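Local structure of nucleoside-triphosphatase THEP1 (Aquifex aeolicus, 1YE8) at residues 156-161 / 166-171; 46-51 / 56-61; 121-126 / 143-148. The protein hydrolyses nucleoside triphosphates, among them ATP, GTP, CTP, TTP and UTP, to the diphosphate and phosphate, and has no kinase activity. All blocks are in the same frame, centred on the assembly; numbering follows the deposited sequence.

Contact 1 of 3, residues 156-161 / 166-171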
# COMPACT_ATOMS: atom_id res chain seq x y z
N VAL A 156 -10.74 9.44 1.74
CA VAL A 156 -11.76 8.79 0.94
C VAL A 156 -11.61 7.30 1.26
O VAL A 156 -10.55 6.73 1.02
CB VAL A 156 -11.51 9.05 -0.56
CG1 VAL A 156 -12.49 8.26 -1.44
CG2 VAL A 156 -11.58 10.55 -0.85
N LEU A 157 -12.64 6.69 1.84
CA LEU A 157 -12.57 5.28 2.21
C LEU A 157 -13.46 4.49 1.25
O LEU A 157 -14.68 4.73 1.17
CB LEU A 157 -13.00 5.08 3.68
CG LEU A 157 -13.00 3.62 4.17
CD1 LEU A 157 -11.60 2.97 4.20
CD2 LEU A 157 -13.63 3.52 5.56
N ILE A 158 -12.85 3.57 0.52
CA ILE A 158 -13.56 2.77 -0.48
C ILE A 158 -13.51 1.31 -0.11
O ILE A 158 -12.42 0.74 0.06
CB ILE A 158 -12.97 3.01 -1.88
CG1 ILE A 158 -13.39 4.40 -2.37
CG2 ILE A 158 -13.45 1.94 -2.89
CD1 ILE A 158 -12.48 4.98 -3.41
N GLU A 159 -14.68 0.69 0.04
CA GLU A 159 -14.78 -0.75 0.26
C GLU A 159 -14.93 -1.40 -1.08
O GLU A 159 -16.01 -1.34 -1.71
CB GLU A 159 -15.93 -1.11 1.21
CG GLU A 159 -15.96 -2.60 1.57
CD GLU A 159 -16.71 -2.94 2.84
OE1 GLU A 159 -17.14 -2.05 3.60
OE2 GLU A 159 -16.84 -4.14 3.12
N LEU A 160 -13.85 -2.02 -1.55
CA LEU A 160 -13.81 -2.64 -2.87
C LEU A 160 -14.53 -3.97 -2.82
O LEU A 160 -14.28 -4.77 -1.92
CB LEU A 160 -12.35 -2.85 -3.29
CG LEU A 160 -12.14 -3.27 -4.74
CD1 LEU A 160 -12.63 -2.18 -5.70
CD2 LEU A 160 -10.68 -3.58 -5.00
N THR A 161 -15.42 -4.19 -3.79
CA THR A 161 -16.22 -5.42 -3.85
C THR A 161 -16.28 -5.97 -5.27
O THR A 161 -15.94 -5.26 -6.21
CB THR A 161 -17.67 -5.16 -3.39
OG1 THR A 161 -18.31 -4.30 -4.35
CG2 THR A 161 -17.74 -4.39 -2.07
N ASP A 166 -15.21 -2.98 -11.17
CA ASP A 166 -15.01 -2.60 -12.57
C ASP A 166 -15.47 -1.18 -12.88
O ASP A 166 -15.31 -0.72 -14.01
CB ASP A 166 -15.72 -3.61 -13.49
CG ASP A 166 -15.16 -5.02 -13.34
OD1 ASP A 166 -13.92 -5.19 -13.34
OD2 ASP A 166 -15.89 -6.03 -13.21
N VAL A 167 -16.01 -0.49 -11.88
CA VAL A 167 -16.51 0.88 -12.06
C VAL A 167 -15.78 1.90 -11.18
O VAL A 167 -15.73 3.09 -11.50
CB VAL A 167 -18.07 0.96 -11.89
CG1 VAL A 167 -18.53 0.29 -10.61
CG2 VAL A 167 -18.58 2.40 -11.93
N ILE A 168 -15.17 1.43 -10.09
CA ILE A 168 -14.63 2.35 -9.08
C ILE A 168 -13.40 3.18 -9.52
O ILE A 168 -13.17 4.26 -8.98
CB ILE A 168 -14.35 1.57 -7.76
CG1 ILE A 168 -14.20 2.54 -6.58
CG2 ILE A 168 -13.14 0.65 -7.91
CD1 ILE A 168 -15.52 3.05 -6.00
N LEU A 169 -12.64 2.69 -10.49
CA LEU A 169 -11.43 3.38 -10.93
C LEU A 169 -11.63 4.86 -11.28
O LEU A 169 -10.86 5.70 -10.84
CB LEU A 169 -10.74 2.62 -12.07
CG LEU A 169 -9.45 3.21 -12.65
CD1 LEU A 169 -8.36 3.30 -11.57
CD2 LEU A 169 -8.97 2.37 -13.82
N GLU A 170 -12.66 5.19 -12.07
CA GLU A 170 -12.88 6.57 -12.50
C GLU A 170 -13.27 7.53 -11.37
O GLU A 170 -12.88 8.72 -11.38
CB GLU A 170 -13.90 6.63 -13.65
CG GLU A 170 -13.42 6.03 -14.97
CD GLU A 170 -12.09 6.57 -15.49
OE1 GLU A 170 -11.70 7.72 -15.17
OE2 GLU A 170 -11.44 5.84 -16.25
N ASP A 171 -14.03 7.03 -10.40
CA ASP A 171 -14.36 7.79 -9.20
C ASP A 171 -13.06 8.23 -8.50
O ASP A 171 -12.88 9.41 -8.17
CB ASP A 171 -15.24 6.96 -8.25
CG ASP A 171 -16.54 6.50 -8.90
OD1 ASP A 171 -17.00 7.16 -9.86
OD2 ASP A 171 -17.17 5.49 -8.52
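Where Ile168 meets Ile158 and Leu160, no ring, amide or charged plane takes part; methyl and methylene groups of the three residues make the contact. Ile158 and Ile168 meet tip to tip. CG2 of Ile158 lies 3.8 Å from Ile168 CG1 and 3.9 Å from Ile168 CD1, which sets a single methyl against the longer branch of its partner. The shorter branch of Ile168 serves the other residue: its CG2 comes within 3.6 Å of Leu160 CD1, the two side chains passing at a slant. One torsion divides this work, because chi1 of -163° turns CG1 of Ile168 opposite its own backbone N, toward Ile158, and leaves CG2 to Leu160. The pairing ties strand 156-159, at the edge of the parallel sheet in this RecA-like P-loop NTPase fold, to the C-terminal helix 168-175. Leu16 of helix 13-24, the helix that follows the P-loop, touches both Leu160 and Ile168, while Ile172, one turn further along helix 168-175, extends the cover on Ile158. Leu160 also rests on Val11, part of the inferred ATP-binding loop, and its side chain lies about 6 Å from a bound phosphate ion.

Contact 2 of 3, residues 46-51 / 56-61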
# COMPACT_ATOMS: atom_id res chain seq x y z
N GLY A 46 3.82 -17.13 -1.08
CA GLY A 46 4.42 -15.94 -0.50
C GLY A 46 3.95 -14.66 -1.13
O GLY A 46 2.97 -14.64 -1.89
N PHE A 47 4.68 -13.59 -0.81
CA PHE A 47 4.37 -12.23 -1.25
C PHE A 47 5.63 -11.49 -1.64
O PHE A 47 6.66 -11.57 -0.95
CB PHE A 47 3.62 -11.47 -0.15
CG PHE A 47 2.33 -12.12 0.26
CD1 PHE A 47 2.32 -13.12 1.23
CD2 PHE A 47 1.12 -11.75 -0.34
CE1 PHE A 47 1.13 -13.73 1.61
CE2 PHE A 47 -0.07 -12.37 0.03
CZ PHE A 47 -0.06 -13.36 1.02
N ARG A 48 5.52 -10.70 -2.71
CA ARG A 48 6.61 -9.96 -3.30
C ARG A 48 6.28 -8.47 -3.30
O ARG A 48 5.21 -8.07 -3.74
CB ARG A 48 6.82 -10.44 -4.76
CG ARG A 48 8.11 -9.98 -5.40
CD ARG A 48 8.30 -10.44 -6.84
NE ARG A 48 7.47 -11.59 -7.20
CZ ARG A 48 7.92 -12.82 -7.43
NH1 ARG A 48 9.21 -13.13 -7.33
NH2 ARG A 48 7.06 -13.77 -7.76
N ILE A 49 7.19 -7.65 -2.81
CA ILE A 49 7.05 -6.20 -2.95
C ILE A 49 7.56 -5.82 -4.34
O ILE A 49 8.60 -6.32 -4.78
CB ILE A 49 7.78 -5.42 -1.81
CG1 ILE A 49 7.69 -3.90 -2.05
CG2 ILE A 49 9.23 -5.89 -1.63
CD1 ILE A 49 8.07 -3.04 -0.86
N ILE A 50 6.80 -4.98 -5.05
CA ILE A 50 7.19 -4.50 -6.37
C ILE A 50 7.08 -2.98 -6.32
O ILE A 50 6.02 -2.46 -5.98
CB ILE A 50 6.27 -5.08 -7.46
CG1 ILE A 50 6.32 -6.62 -7.41
CG2 ILE A 50 6.69 -4.53 -8.83
CD1 ILE A 50 5.62 -7.36 -8.55
N THR A 51 8.17 -2.27 -6.60
CA THR A 51 8.10 -0.81 -6.60
C THR A 51 7.69 -0.23 -7.94
O THR A 51 7.69 -0.92 -8.96
CB THR A 51 9.41 -0.16 -6.15
OG1 THR A 51 10.36 -0.26 -7.22
CG2 THR A 51 10.01 -0.87 -4.91
N LYS A 56 11.91 -5.68 -7.30
CA LYS A 56 11.08 -6.76 -6.75
C LYS A 56 11.84 -7.61 -5.73
O LYS A 56 13.04 -7.87 -5.90
CB LYS A 56 10.57 -7.68 -7.87
CG LYS A 56 9.99 -6.97 -9.07
CD LYS A 56 9.64 -7.93 -10.18
CE LYS A 56 9.28 -7.16 -11.41
NZ LYS A 56 8.09 -6.31 -11.22
N LYS A 57 11.15 -8.03 -4.68
CA LYS A 57 11.74 -8.94 -3.70
C LYS A 57 10.67 -9.69 -2.93
O LYS A 57 9.71 -9.07 -2.45
CB LYS A 57 12.64 -8.20 -2.71
CG LYS A 57 13.46 -9.14 -1.83
CD LYS A 57 14.58 -8.42 -1.10
CE LYS A 57 15.62 -7.88 -2.03
NZ LYS A 57 16.36 -8.96 -2.73
N ILE A 58 10.84 -11.01 -2.80
CA ILE A 58 9.98 -11.79 -1.91
C ILE A 58 10.36 -11.46 -0.47
O ILE A 58 11.50 -11.65 -0.05
CB ILE A 58 10.12 -13.31 -2.15
CG1 ILE A 58 9.64 -13.66 -3.57
CG2 ILE A 58 9.30 -14.09 -1.11
CD1 ILE A 58 9.85 -15.13 -3.97
N PHE A 59 9.40 -10.94 0.29
CA PHE A 59 9.65 -10.62 1.69
C PHE A 59 8.85 -11.46 2.68
O PHE A 59 9.07 -11.37 3.88
CB PHE A 59 9.41 -9.12 1.96
CG PHE A 59 7.94 -8.71 1.94
CD1 PHE A 59 7.33 -8.34 0.74
CD2 PHE A 59 7.20 -8.65 3.11
CE1 PHE A 59 5.98 -7.94 0.71
CE2 PHE A 59 5.84 -8.27 3.08
CZ PHE A 59 5.24 -7.91 1.87
N SER A 60 7.91 -12.27 2.19
CA SER A 60 7.14 -13.14 3.06
C SER A 60 6.92 -14.43 2.31
O SER A 60 6.55 -14.41 1.14
CB SER A 60 5.80 -12.48 3.38
OG SER A 60 4.98 -13.34 4.14
N SER A 61 7.16 -15.56 2.97
CA SER A 61 7.07 -16.85 2.29
C SER A 61 6.83 -17.98 3.28
O SER A 61 7.32 -17.94 4.40
CB SER A 61 8.36 -17.15 1.51
OG SER A 61 8.32 -18.43 0.86
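Phe59 reaches across to Ile49 because its chi1 of 72° places CG between the backbone N and the carbonyl carbon, swinging the ring toward the neighbouring strand. Ile49 answers with CG2; this methyl is 3.9 Å from Phe59 CD1, and the two side chains cross at about a right angle. The backbone N of Ile49 meets the ring edge in plane, 3.6 Å from Phe59 CD1. Arg48, bent at chi3 (-20°), lays one guanidinium face over Ile58, with NH1 3.8 Å from Ile58 CG1. Its CD packs beside CB of Lys56, whose NZ in turn lies 3.3 Å from Ile50 CG2. These residues form a beta hairpin interrupted by a classic beta bulge, in which Phe59 and Ser60 both stand opposite Phe47. The carbonyl O of Phe47 accepts from Phe59 N at 3.1 Å and, weakly, from Ser60 N, while Phe47 N donates to Ser60 O at 2.8 Å. Beside the bulge, Gly46 CA lies 3.1 Å from Ser60 O, and a CB on it would point into that oxygen and clash. The hairpin lies between strands 31-36 and 73-75 of the antiparallel sheet. Tyr73 meets the Phe47 ring edge-to-face, Phe80 of helix 77-97 meets that of Phe59, and a bound magnesium ion lies about 6 Å from the Phe47 side chain.

Contact 3 of 3, residues 121-126 / 143-148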
# COMPACT_ATOMS: atom_id res chain seq x y z
N LEU A 121 7.08 5.72 9.20
CA LEU A 121 6.99 6.47 7.95
C LEU A 121 5.54 6.55 7.43
O LEU A 121 5.10 7.61 6.97
CB LEU A 121 7.94 5.84 6.92
CG LEU A 121 8.06 6.55 5.57
CD1 LEU A 121 8.40 8.01 5.69
CD2 LEU A 121 9.14 5.84 4.79
N VAL A 122 4.79 5.46 7.55
CA VAL A 122 3.36 5.49 7.22
C VAL A 122 2.61 6.53 8.05
O VAL A 122 1.82 7.29 7.49
CB VAL A 122 2.72 4.09 7.34
CG1 VAL A 122 1.18 4.15 7.41
CG2 VAL A 122 3.18 3.23 6.18
N ARG A 123 2.85 6.56 9.36
CA ARG A 123 2.19 7.56 10.21
C ARG A 123 2.52 8.99 9.77
O ARG A 123 1.64 9.85 9.70
CB ARG A 123 2.53 7.36 11.68
CG ARG A 123 1.73 6.30 12.36
CD ARG A 123 1.53 6.55 13.83
NE ARG A 123 0.80 5.43 14.39
CZ ARG A 123 1.37 4.33 14.82
NH1 ARG A 123 2.69 4.19 14.77
NH2 ARG A 123 0.60 3.36 15.29
N GLN A 124 3.79 9.24 9.45
CA GLN A 124 4.21 10.55 9.00
C GLN A 124 3.48 10.93 7.72
O GLN A 124 2.93 12.02 7.60
CB GLN A 124 5.72 10.60 8.81
CG GLN A 124 6.28 12.01 8.73
CD GLN A 124 7.79 12.08 8.72
OE1 GLN A 124 8.36 13.18 8.82
NE2 GLN A 124 8.45 10.93 8.60
N ILE A 125 3.45 10.01 6.75
CA ILE A 125 2.84 10.29 5.46
C ILE A 125 1.32 10.47 5.55
O ILE A 125 0.76 11.44 5.03
CB ILE A 125 3.19 9.15 4.45
CG1 ILE A 125 4.68 9.20 4.06
CG2 ILE A 125 2.26 9.20 3.24
CD1 ILE A 125 5.18 7.92 3.38
N MSE A 126 0.66 9.55 6.24
CA MSE A 126 -0.80 9.54 6.26
C MSE A 126 -1.41 10.74 6.98
O MSE A 126 -2.50 11.17 6.63
CB MSE A 126 -1.30 8.22 6.83
CG MSE A 126 -0.83 6.99 6.00
SE MSE A 126 -1.28 7.02 4.08
CE MSE A 126 -2.99 7.07 4.47
N HIS A 143 -4.23 -4.70 13.27
CA HIS A 143 -3.14 -3.98 13.93
C HIS A 143 -3.67 -2.58 14.25
O HIS A 143 -4.48 -2.06 13.49
CB HIS A 143 -1.94 -3.88 12.98
CG HIS A 143 -0.73 -3.26 13.59
ND1 HIS A 143 -0.58 -1.90 13.75
CD2 HIS A 143 0.41 -3.82 14.06
CE1 HIS A 143 0.59 -1.65 14.31
NE2 HIS A 143 1.21 -2.80 14.50
N PRO A 144 -3.26 -1.96 15.36
CA PRO A 144 -3.77 -0.61 15.65
C PRO A 144 -3.53 0.44 14.55
O PRO A 144 -4.36 1.35 14.42
CB PRO A 144 -3.05 -0.23 16.95
CG PRO A 144 -2.81 -1.53 17.57
CD PRO A 144 -2.39 -2.45 16.45
N LEU A 145 -2.45 0.34 13.77
CA LEU A 145 -2.26 1.32 12.69
C LEU A 145 -3.30 1.15 11.57
O LEU A 145 -3.68 2.12 10.95
CB LEU A 145 -0.81 1.31 12.16
CG LEU A 145 -0.39 2.35 11.11
CD1 LEU A 145 -0.86 3.78 11.41
CD2 LEU A 145 1.12 2.32 10.94
N VAL A 146 -3.76 -0.08 11.34
CA VAL A 146 -4.84 -0.31 10.38
C VAL A 146 -6.10 0.43 10.83
O VAL A 146 -6.74 1.12 10.03
CB VAL A 146 -5.11 -1.82 10.16
CG1 VAL A 146 -6.38 -2.04 9.37
CG2 VAL A 146 -3.92 -2.50 9.45
N LYS A 147 -6.44 0.32 12.12
CA LYS A 147 -7.61 1.03 12.67
C LYS A 147 -7.46 2.54 12.53
O LYS A 147 -8.39 3.24 12.13
CB LYS A 147 -7.81 0.66 14.14
CG LYS A 147 -9.21 1.00 14.68
CD LYS A 147 -9.31 0.71 16.18
CE LYS A 147 -9.96 -0.63 16.46
NZ LYS A 147 -10.19 -0.87 17.92
N GLU A 148 -6.26 3.03 12.84
CA GLU A 148 -5.92 4.44 12.75
C GLU A 148 -6.14 4.97 11.33
O GLU A 148 -6.69 6.06 11.14
CB GLU A 148 -4.46 4.61 13.18
CG GLU A 148 -3.94 6.03 13.15
CD GLU A 148 -2.51 6.14 13.64
OE1 GLU A 148 -2.16 5.46 14.63
OE2 GLU A 148 -1.74 6.92 13.04
O HOH W 1 -2.12 3.27 15.95
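Arg123 and Glu148 form a salt bridge through NE and OE1, 3.0 Å apart and nearly straight at 174°. The carboxylate oxygen lies in the guanidinium plane and is met on its syn side, with the two planes 34° apart. A water reinforces the pair, accepting from Arg123 NH2 at 2.8 Å and donating to Glu148 OE1 at 2.6 Å, which leaves OE1 with two donors. Leu145 lies over one guanidinium face, and its CD1 reaches Arg123 CG at 3.7 Å; its other methyl, CD2, packs on Val122 CG1 at 4.0 Å. Replacing Arg123 by an alanine removes the guanidinium, and Glu148 OE1 would probably be left without its charged partner, while Leu145 CD1 is likely to lose the flat group packed on it. Further out, His127 NE2 bonds Glu148 OE2 and so helps fix the turn of the carboxylate, while Leu113 packs on Leu145. His143, at the N-cap position, accepts from Leu145 N through ND1 at 2.9 Å and thereby holds the first turn of helix 144-150. The nearly parallel axes stay 11.5 Å apart. Helices 116-126 and 144-150 flank strand 132-136 in sequence and lie side by side on one face of the parallel sheet, the alternating strand-helix arrangement of P-loop NTPases.

Along the chain contact 2 comes first, then contact 3, then contact 1. Contacts 1 and 3 belong to the parallel sheet but cover opposite faces of it: helix 168-175 packs on one, helices 116-126 and 144-150 on the other, and helix 144-150 is followed by strand 156-159. Their centres are 21 Å apart. Contact 2 lies in the antiparallel sheet, its centre 25 Å from that of contact 1 and 21 Å from that of contact 3. By their nearest side chains, Leu160 of contact 1 touches Val11, Ile50 and Phe47 of contact 2 lie about 7 Å from Thr14 and Glu107, and Val122 of contact 3 about 4 Å from Ile108, so all approach the probable nucleotide site.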